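Local coordinates for protein collagen adhesin (Enterococcus faecalis, PDB 2OKM) that probably binds collagen at the bacterial surface, this chain being the N2 region, the collagen-binding subdomain of a larger cell-wall-anchored adhesin, at residues A[16-21]-A[113-118]; A[78-83]-A[88-93]; A[126-129]-A[135-138]. One frame throughout, in Å; residues are numbered along the deposited sequence.

Contact 1: residues A[16-21]-A[113-118]; sequences ESNQVR and AGQHQA
N18 and Q115 meet through the ends of their side chains, and this one pair carries the whole contact between residues 16-21 and 113-118. ND2 of N18 lies 2.7 Å from OE1 of Q115, a close polar approach, but the N-H direction is too poor for a hydrogen bond. The same oxygen stands 3.2 Å from CG of N18. The two side chains meet at roughly a right angle, with their amide planes turned 57° apart. Q115 spans the gap with a chain that bends at its second torsion (chi2 -70°) as it carries the amide toward the turn.

N18 follows S17 in the centre of a type II beta turn from E16 to Q19. Its positive phi puts it in the left-handed region, which asparagine tolerates better than most residues and which suits the third position of such a turn. Directly after it, strand 19-26 enters one of the two antiparallel sheets of the immunoglobulin-like sandwich. Q115 belongs to the short, weakly bonded helix 112-115 that follows strand 101-110, partner of 19-26 in that sheet.

I110 is common to both sides: it shares a backbone hydrogen bond with N18, and the side chain of Q115 touches it. Further along the strand, V20 is bonded to S108. The helical turn is tightened by two bonds reaching three residues back, from H116 N to A113 O (3.1 Å) and from Q117 N to G114 O (3.0 Å). Beyond it, the acceptor and donor ends of the Q117 amide let one glutamine take a hydroxyl and a carbonyl at once, OE1 with S45 OG and NE2 with T119 O. In strand 19-26, R21 NE forms a salt bridge with D12 of strand 7-12.

Contact 2: residues A[78-83]-A[88-93]; sequences GKIDFV and FNLRFY
Y93 lays one face of its ring over G78, whose CA sits 3.6 Å from the ring centroid and 17° off the normal, a CH-pi contact. With CG beside its backbone N (chi1 -58°), the tyrosine folds back across the start of the partner strand, and its OH comes to 3.6 Å from CB of K79. Glycine suits position 78 because the backbone there is almost fully extended: a beta carbon would run into R91 O and the preceding carbonyl.

Between the strands run two hydrogen-bonded pairs, K79 with R91 and D81 with N89, whose polar side chains share one face. The bent chain of R91 carries NH1 to a salt bridge with D36. The other face is apolar. Here I80 crosses F88 and L90 obliquely, its CD1 3.9 Å from CD1 of F88. CG of F88 stands between backbone N and carbonyl carbon (chi1 65°), and its ring leads on from the strand pair to meet F54 and Y106 edge-to-face. F88, L90 and F92 are buried, as suits their large apolar groups; I80 and F82 sit nearer the sheet's margin, with CD2 of F82 3.7 Å from CB of F88.

In this beta hairpin, 78-82 is an edge strand of the five-stranded sheet and 87-92 also pairs with 37-43. Helix 69-74 covers I80 and L90, and strand 19-26 packs against F88, L90 and F92.

Contact 3: residues A[126-129]-A[135-138]; sequences INYQ and ATNE
I126 with E138 and Y128 with T136 form antiparallel hydrogen-bonded pairs, joined by four backbone bonds, of which T136 N to Y128 O is the shortest at 2.6 Å. N127 and N137 make the non-hydrogen-bonded pair between them. This is the loop end of a beta hairpin, next to the connection between strands 119-128 and 136-145, the latter an edge strand of the five-stranded sheet in the immunoglobulin-like sandwich.

Y128 carries the side-chain packing on one face of the hairpin. Its CG stands between the backbone N and the carbonyl carbon (chi1 65°), which leans the ring over T136. CB of T136 lies over one ring face, 3.8 Å from the centroid, in a CH-pi contact, and CG2 approaches the phenol oxygen. Threonine suits this position: its branched CB is at home in an extended strand and offers carbon to the ring. F6 also stacks on the tyrosine. E138 arrives at the ring's edge, its carboxylate turned 85° from the ring; OE2 lies near the ring plane, and OE1 is 3.1 Å from Y128 OH, at most a weak hydrogen bond. On the same side I126 runs beside E138, CG2 to CB 3.8 Å, while its side chain also packs on I37 and I39 of the adjoining strand 37-43. A bound sulfate ion, probably from the crystallisation liquor, lies about 4 Å from the side chain of E138.

The opposite face is polar and belongs to N127 and N137, whose amide planes are 55° apart. ND2 of N137 donates to OD1 of N127 over 2.7 Å, with the oxygen close to the donor's amide plane but the donor well above the plane of the accepting carbonyl. A water gives a second bond to that OD1 (2.9 Å) and another to the backbone O of T136 (2.8 Å).

Contacts 2 and 3 are both hairpins of the five-stranded sheet, one bringing in the edge strand at one side, 78-82, and the other the edge strand at the other, 136-145; their nearest atoms are about 6 Å apart. Each is partly buried and rests on backbone ladders. The apolar face of contact 2 is larger and richer in aromatics, whereas contact 3 mixes buried I126 and Y128, a tyrosine packed on a threonine, with a polar asparagine face. Contact 1 is a small surface meeting of two amides, between a strand of the six-stranded sheet and the helix that crosses from that sheet to the five-stranded one. It lies across the chain's centre from contact 3, about 31 Å between centres.

Contact 1: residues A[16-21]-A[113-118]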
loop_
_atom_site.group_PDB
_atom_site.type_symbol
_atom_site.label_atom_id
_atom_site.label_comp_id
_atom_site.label_asym_id
_atom_site.label_seq_id
_atom_site.Cartn_x
_atom_site.Cartn_y
_atom_site.Cartn_z
ATOM N N GLU A 16 4.395 17.447 -4.865
ATOM C CA GLU A 16 3.275 18.387 -4.853
ATOM C C GLU A 16 3.022 19.103 -3.533
ATOM O O GLU A 16 3.152 18.528 -2.451
ATOM C CB GLU A 16 2.002 17.674 -5.301
ATOM N N SER A 17 2.649 20.374 -3.643
ATOM C CA SER A 17 2.350 21.194 -2.480
ATOM C C SER A 17 1.041 20.717 -1.853
ATOM O O SER A 17 0.108 20.331 -2.557
ATOM C CB SER A 17 2.217 22.660 -2.896
ATOM O OG SER A 17 1.796 23.463 -1.809
ATOM N N ASN A 18 0.988 20.736 -0.528
ATOM C CA ASN A 18 -0.200 20.324 0.208
ATOM C C ASN A 18 -0.665 18.897 -0.080
ATOM O O ASN A 18 -1.860 18.626 -0.138
ATOM C CB ASN A 18 -1.341 21.312 -0.054
ATOM C CG ASN A 18 -1.054 22.696 0.508
ATOM O OD1 ASN A 18 -1.831 23.630 0.317
ATOM N ND2 ASN A 18 0.069 22.829 1.207
ATOM N N GLN A 19 0.284 17.989 -0.265
ATOM C CA GLN A 19 -0.041 16.590 -0.507
ATOM C C GLN A 19 0.914 15.690 0.256
ATOM O O GLN A 19 2.070 16.047 0.490
ATOM C CB GLN A 19 0.044 16.237 -2.001
ATOM C CG GLN A 19 -1.226 16.505 -2.795
ATOM C CD GLN A 19 -1.187 15.899 -4.190
ATOM O OE1 GLN A 19 -2.191 15.880 -4.899
ATOM N NE2 GLN A 19 -0.023 15.402 -4.588
ATOM N N VAL A 20 0.417 14.529 0.662
ATOM C CA VAL A 20 1.243 13.555 1.353
ATOM C C VAL A 20 1.390 12.399 0.375
ATOM O O VAL A 20 0.402 11.955 -0.214
ATOM C CB VAL A 20 0.577 13.021 2.640
ATOM C CG1 VAL A 20 1.459 11.953 3.268
ATOM C CG2 VAL A 20 0.353 14.158 3.625
ATOM N N ARG A 21 2.623 11.941 0.172
ATOM C CA ARG A 21 2.868 10.811 -0.718
ATOM C C ARG A 21 3.003 9.577 0.164
ATOM O O ARG A 21 3.822 9.553 1.084
ATOM C CB ARG A 21 4.157 11.001 -1.523
ATOM C CG ARG A 21 4.214 12.259 -2.375
ATOM C CD ARG A 21 5.290 12.107 -3.449
ATOM N NE ARG A 21 6.565 11.660 -2.887
ATOM C CZ ARG A 21 7.542 11.102 -3.599
ATOM N NH1 ARG A 21 7.394 10.919 -4.904
ATOM N NH2 ARG A 21 8.667 10.723 -3.005
ATOM N N ALA A 113 -7.059 21.851 8.222
ATOM C CA ALA A 113 -6.778 21.363 9.567
ATOM C C ALA A 113 -5.481 20.560 9.558
ATOM O O ALA A 113 -4.679 20.647 10.484
ATOM C CB ALA A 113 -7.935 20.498 10.068
ATOM N N GLY A 114 -5.275 19.785 8.497
ATOM C CA GLY A 114 -4.072 18.980 8.393
ATOM C C GLY A 114 -2.795 19.798 8.373
ATOM O O GLY A 114 -1.764 19.365 8.886
ATOM N N GLN A 115 -2.862 20.981 7.774
ATOM C CA GLN A 115 -1.707 21.868 7.684
ATOM C C GLN A 115 -1.143 22.212 9.056
ATOM O O GLN A 115 0.045 22.512 9.196
ATOM C CB GLN A 115 -2.103 23.159 6.961
ATOM C CG GLN A 115 -2.249 22.994 5.464
ATOM C CD GLN A 115 -0.913 22.770 4.790
ATOM O OE1 GLN A 115 -0.844 22.251 3.677
ATOM N NE2 GLN A 115 0.161 23.173 5.461
ATOM N N HIS A 116 -1.996 22.145 10.070
ATOM C CA HIS A 116 -1.599 22.493 11.426
ATOM C C HIS A 116 -1.243 21.306 12.315
ATOM O O HIS A 116 -0.990 21.468 13.511
ATOM C CB HIS A 116 -2.715 23.325 12.053
ATOM C CG HIS A 116 -3.133 24.482 11.199
ATOM N ND1 HIS A 116 -2.348 25.607 11.042
ATOM C CD2 HIS A 116 -4.206 24.659 10.403
ATOM C CE1 HIS A 116 -2.928 26.425 10.183
ATOM N NE2 HIS A 116 -4.058 25.875 9.778
ATOM N N GLN A 117 -1.216 20.112 11.734
ATOM C CA GLN A 117 -0.870 18.926 12.500
ATOM C C GLN A 117 0.646 18.775 12.567
ATOM O O GLN A 117 1.362 19.229 11.675
ATOM C CB GLN A 117 -1.487 17.678 11.860
ATOM C CG GLN A 117 -2.997 17.667 11.920
ATOM C CD GLN A 117 -3.614 16.426 11.301
ATOM O OE1 GLN A 117 -4.835 16.285 11.272
ATOM N NE2 GLN A 117 -2.776 15.521 10.803
ATOM N N ALA A 118 1.127 18.139 13.630
ATOM C CA ALA A 118 2.554 17.914 13.800
ATOM C C ALA A 118 3.024 16.805 12.863
ATOM O O ALA A 118 4.167 16.807 12.403
ATOM C CB ALA A 118 2.844 17.543 15.240
#

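Contact 2: residues A[78-83]-A[88-93]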
loop_
_atom_site.group_PDB
_atom_site.type_symbol
_atom_site.label_atom_id
_atom_site.label_comp_id
_atom_site.label_asym_id
_atom_site.label_seq_id
_atom_site.Cartn_x
_atom_site.Cartn_y
_atom_site.Cartn_z
ATOM N N GLY A 78 -5.467 -8.071 -8.397
ATOM C CA GLY A 78 -6.181 -7.897 -7.149
ATOM C C GLY A 78 -7.358 -6.957 -7.275
ATOM O O GLY A 78 -7.866 -6.722 -8.371
ATOM N N LYS A 79 -7.771 -6.391 -6.148
ATOM C CA LYS A 79 -8.925 -5.510 -6.138
ATOM C C LYS A 79 -8.869 -4.532 -4.973
ATOM O O LYS A 79 -8.347 -4.855 -3.907
ATOM C CB LYS A 79 -10.186 -6.373 -6.034
ATOM C CG LYS A 79 -11.503 -5.636 -6.161
ATOM C CD LYS A 79 -12.642 -6.641 -6.269
ATOM C CE LYS A 79 -13.940 -5.972 -6.688
ATOM N NZ LYS A 79 -14.975 -6.982 -7.056
ATOM N N ILE A 80 -9.397 -3.331 -5.183
ATOM C CA ILE A 80 -9.430 -2.335 -4.121
ATOM C C ILE A 80 -10.892 -2.033 -3.839
ATOM O O ILE A 80 -11.747 -2.196 -4.710
ATOM C CB ILE A 80 -8.708 -1.023 -4.523
ATOM C CG1 ILE A 80 -8.416 -0.188 -3.273
ATOM C CG2 ILE A 80 -9.577 -0.203 -5.487
ATOM C CD1 ILE A 80 -7.435 0.945 -3.517
ATOM N N ASP A 81 -11.177 -1.623 -2.611
ATOM C CA ASP A 81 -12.535 -1.274 -2.222
ATOM C C ASP A 81 -12.438 -0.058 -1.322
ATOM O O ASP A 81 -11.917 -0.144 -0.209
ATOM C CB ASP A 81 -13.204 -2.430 -1.465
ATOM C CG ASP A 81 -14.645 -2.122 -1.076
ATOM O OD1 ASP A 81 -15.288 -2.976 -0.429
ATOM O OD2 ASP A 81 -15.134 -1.025 -1.419
ATOM N N PHE A 82 -12.905 1.083 -1.813
ATOM C CA PHE A 82 -12.886 2.289 -0.999
ATOM C C PHE A 82 -14.143 2.206 -0.141
ATOM O O PHE A 82 -15.248 2.475 -0.616
ATOM C CB PHE A 82 -12.904 3.537 -1.884
ATOM C CG PHE A 82 -11.682 3.679 -2.753
ATOM C CD1 PHE A 82 -11.741 3.399 -4.114
ATOM C CD2 PHE A 82 -10.464 4.060 -2.199
ATOM C CE1 PHE A 82 -10.600 3.500 -4.917
ATOM C CE2 PHE A 82 -9.317 4.164 -2.990
ATOM C CZ PHE A 82 -9.387 3.882 -4.350
ATOM N N VAL A 83 -13.966 1.808 1.117
ATOM C CA VAL A 83 -15.091 1.646 2.038
ATOM C C VAL A 83 -15.643 2.966 2.570
ATOM O O VAL A 83 -16.773 3.024 3.051
ATOM C CB VAL A 83 -14.713 0.698 3.201
ATOM C CG1 VAL A 83 -14.416 -0.688 2.646
ATOM C CG2 VAL A 83 -13.506 1.230 3.954
ATOM N N PHE A 88 -9.660 2.273 2.757
ATOM C CA PHE A 88 -9.745 1.349 1.637
ATOM C C PHE A 88 -9.192 -0.013 2.003
ATOM O O PHE A 88 -8.351 -0.135 2.890
ATOM C CB PHE A 88 -8.995 1.904 0.413
ATOM C CG PHE A 88 -7.504 2.045 0.609
ATOM C CD1 PHE A 88 -6.645 0.982 0.339
ATOM C CD2 PHE A 88 -6.958 3.249 1.051
ATOM C CE1 PHE A 88 -5.264 1.114 0.511
ATOM C CE2 PHE A 88 -5.578 3.393 1.227
ATOM C CZ PHE A 88 -4.730 2.322 0.952
ATOM N N ASN A 89 -9.706 -1.042 1.342
ATOM C CA ASN A 89 -9.217 -2.392 1.554
ATOM C C ASN A 89 -8.590 -2.776 0.223
ATOM O O ASN A 89 -9.210 -2.628 -0.830
ATOM C CB ASN A 89 -10.356 -3.357 1.899
ATOM C CG ASN A 89 -11.012 -3.032 3.223
ATOM O OD1 ASN A 89 -10.357 -2.566 4.154
ATOM N ND2 ASN A 89 -12.311 -3.296 3.322
ATOM N N LEU A 90 -7.352 -3.250 0.270
ATOM C CA LEU A 90 -6.651 -3.638 -0.943
ATOM C C LEU A 90 -6.196 -5.087 -0.850
ATOM O O LEU A 90 -5.522 -5.477 0.104
ATOM C CB LEU A 90 -5.446 -2.716 -1.160
ATOM C CG LEU A 90 -4.533 -2.983 -2.363
ATOM C CD1 LEU A 90 -5.332 -2.936 -3.653
ATOM C CD2 LEU A 90 -3.422 -1.939 -2.384
ATOM N N ARG A 91 -6.575 -5.882 -1.845
ATOM C CA ARG A 91 -6.212 -7.291 -1.882
ATOM C C ARG A 91 -5.372 -7.628 -3.107
ATOM O O ARG A 91 -5.626 -7.125 -4.200
ATOM C CB ARG A 91 -7.481 -8.141 -1.891
ATOM C CG ARG A 91 -7.241 -9.614 -2.120
ATOM C CD ARG A 91 -8.555 -10.374 -2.040
ATOM N NE ARG A 91 -9.277 -10.175 -0.782
ATOM C CZ ARG A 91 -9.331 -11.070 0.199
ATOM N NH1 ARG A 91 -8.699 -12.220 0.063
ATOM N NH2 ARG A 91 -10.046 -10.839 1.298
ATOM N N PHE A 92 -4.358 -8.463 -2.902
ATOM C CA PHE A 92 -3.479 -8.931 -3.972
ATOM C C PHE A 92 -3.752 -10.424 -4.065
ATOM O O PHE A 92 -3.583 -11.152 -3.079
ATOM C CB PHE A 92 -2.005 -8.723 -3.608
ATOM C CG PHE A 92 -1.626 -7.289 -3.385
ATOM C CD1 PHE A 92 -1.063 -6.537 -4.409
ATOM C CD2 PHE A 92 -1.839 -6.690 -2.148
ATOM C CE1 PHE A 92 -0.714 -5.207 -4.206
ATOM C CE2 PHE A 92 -1.493 -5.359 -1.933
ATOM C CZ PHE A 92 -0.931 -4.617 -2.963
ATOM N N TYR A 93 -4.185 -10.887 -5.235
ATOM C CA TYR A 93 -4.478 -12.305 -5.400
ATOM C C TYR A 93 -3.209 -13.152 -5.347
ATOM O O TYR A 93 -2.156 -12.761 -5.847
ATOM C CB TYR A 93 -5.227 -12.549 -6.712
ATOM C CG TYR A 93 -6.535 -11.789 -6.827
ATOM C CD1 TYR A 93 -7.381 -11.645 -5.727
ATOM C CD2 TYR A 93 -6.937 -11.236 -8.043
ATOM C CE1 TYR A 93 -8.598 -10.967 -5.835
ATOM C CE2 TYR A 93 -8.154 -10.557 -8.160
ATOM C CZ TYR A 93 -8.975 -10.428 -7.054
ATOM O OH TYR A 93 -10.171 -9.751 -7.160
#

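Contact 3: residues A[126-129]-A[135-138]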
loop_
_atom_site.group_PDB
_atom_site.type_symbol
_atom_site.label_atom_id
_atom_site.label_comp_id
_atom_site.label_asym_id
_atom_site.label_seq_id
_atom_site.Cartn_x
_atom_site.Cartn_y
_atom_site.Cartn_z
ATOM N N ILE A 126 -2.852 -5.932 8.023
ATOM C CA ILE A 126 -2.587 -6.780 6.869
ATOM C C ILE A 126 -2.567 -8.251 7.246
ATOM O O ILE A 126 -2.039 -8.628 8.287
ATOM C CB ILE A 126 -1.246 -6.408 6.188
ATOM C CG1 ILE A 126 -1.060 -7.242 4.918
ATOM C CG2 ILE A 126 -0.086 -6.625 7.148
ATOM C CD1 ILE A 126 0.196 -6.889 4.140
ATOM N N ASN A 127 -3.173 -9.069 6.390
ATOM C CA ASN A 127 -3.233 -10.515 6.575
ATOM C C ASN A 127 -2.522 -11.171 5.399
ATOM O O ASN A 127 -2.757 -10.806 4.248
ATOM C CB ASN A 127 -4.692 -10.987 6.606
ATOM C CG ASN A 127 -5.378 -10.683 7.925
ATOM O OD1 ASN A 127 -5.054 -11.276 8.958
ATOM N ND2 ASN A 127 -6.328 -9.752 7.900
ATOM N N TYR A 128 -1.643 -12.125 5.689
ATOM C CA TYR A 128 -0.920 -12.836 4.639
ATOM C C TYR A 128 -0.361 -14.147 5.185
ATOM O O TYR A 128 -0.350 -14.364 6.395
ATOM C CB TYR A 128 0.212 -11.959 4.082
ATOM C CG TYR A 128 1.320 -11.633 5.062
ATOM C CD1 TYR A 128 2.418 -12.480 5.215
ATOM C CD2 TYR A 128 1.285 -10.460 5.815
ATOM C CE1 TYR A 128 3.456 -12.159 6.091
ATOM C CE2 TYR A 128 2.315 -10.133 6.694
ATOM C CZ TYR A 128 3.398 -10.985 6.825
ATOM O OH TYR A 128 4.423 -10.653 7.681
ATOM N N GLN A 129 0.088 -15.025 4.294
ATOM C CA GLN A 129 0.645 -16.303 4.721
ATOM C C GLN A 129 1.762 -16.748 3.787
ATOM O O GLN A 129 1.590 -16.777 2.568
ATOM C CB GLN A 129 -0.449 -17.375 4.776
ATOM C CG GLN A 129 0.024 -18.708 5.350
ATOM C CD GLN A 129 -1.115 -19.678 5.622
ATOM O OE1 GLN A 129 -0.893 -20.787 6.107
ATOM N NE2 GLN A 129 -2.338 -19.262 5.315
ATOM N N ALA A 135 -0.655 -18.421 9.051
ATOM C CA ALA A 135 -1.072 -17.093 8.613
ATOM C C ALA A 135 -0.557 -16.005 9.551
ATOM O O ALA A 135 -0.421 -16.215 10.759
ATOM C CB ALA A 135 -2.587 -17.029 8.520
ATOM N N THR A 136 -0.275 -14.838 8.980
ATOM C CA THR A 136 0.226 -13.700 9.740
ATOM C C THR A 136 -0.755 -12.531 9.685
ATOM O O THR A 136 -1.393 -12.292 8.663
ATOM C CB THR A 136 1.579 -13.205 9.176
ATOM O OG1 THR A 136 2.550 -14.255 9.258
ATOM C CG2 THR A 136 2.074 -11.993 9.956
ATOM N N ASN A 137 -0.878 -11.816 10.797
ATOM C CA ASN A 137 -1.737 -10.642 10.862
ATOM C C ASN A 137 -0.964 -9.560 11.597
ATOM O O ASN A 137 -0.608 -9.721 12.767
ATOM C CB ASN A 137 -3.048 -10.937 11.595
ATOM C CG ASN A 137 -3.882 -9.685 11.810
ATOM O OD1 ASN A 137 -3.553 -8.846 12.648
ATOM N ND2 ASN A 137 -4.955 -9.545 11.042
ATOM N N GLU A 138 -0.697 -8.465 10.898
ATOM C CA GLU A 138 0.051 -7.350 11.462
ATOM C C GLU A 138 -0.751 -6.066 11.409
ATOM O O GLU A 138 -1.508 -5.834 10.469
ATOM C CB GLU A 138 1.345 -7.132 10.682
ATOM C CG GLU A 138 2.371 -8.224 10.822
ATOM C CD GLU A 138 3.536 -8.025 9.877
ATOM O OE1 GLU A 138 4.575 -8.691 10.067
ATOM O OE2 GLU A 138 3.412 -7.209 8.935
HETATM O O HOH W 1 -3.772 -13.841 8.595
#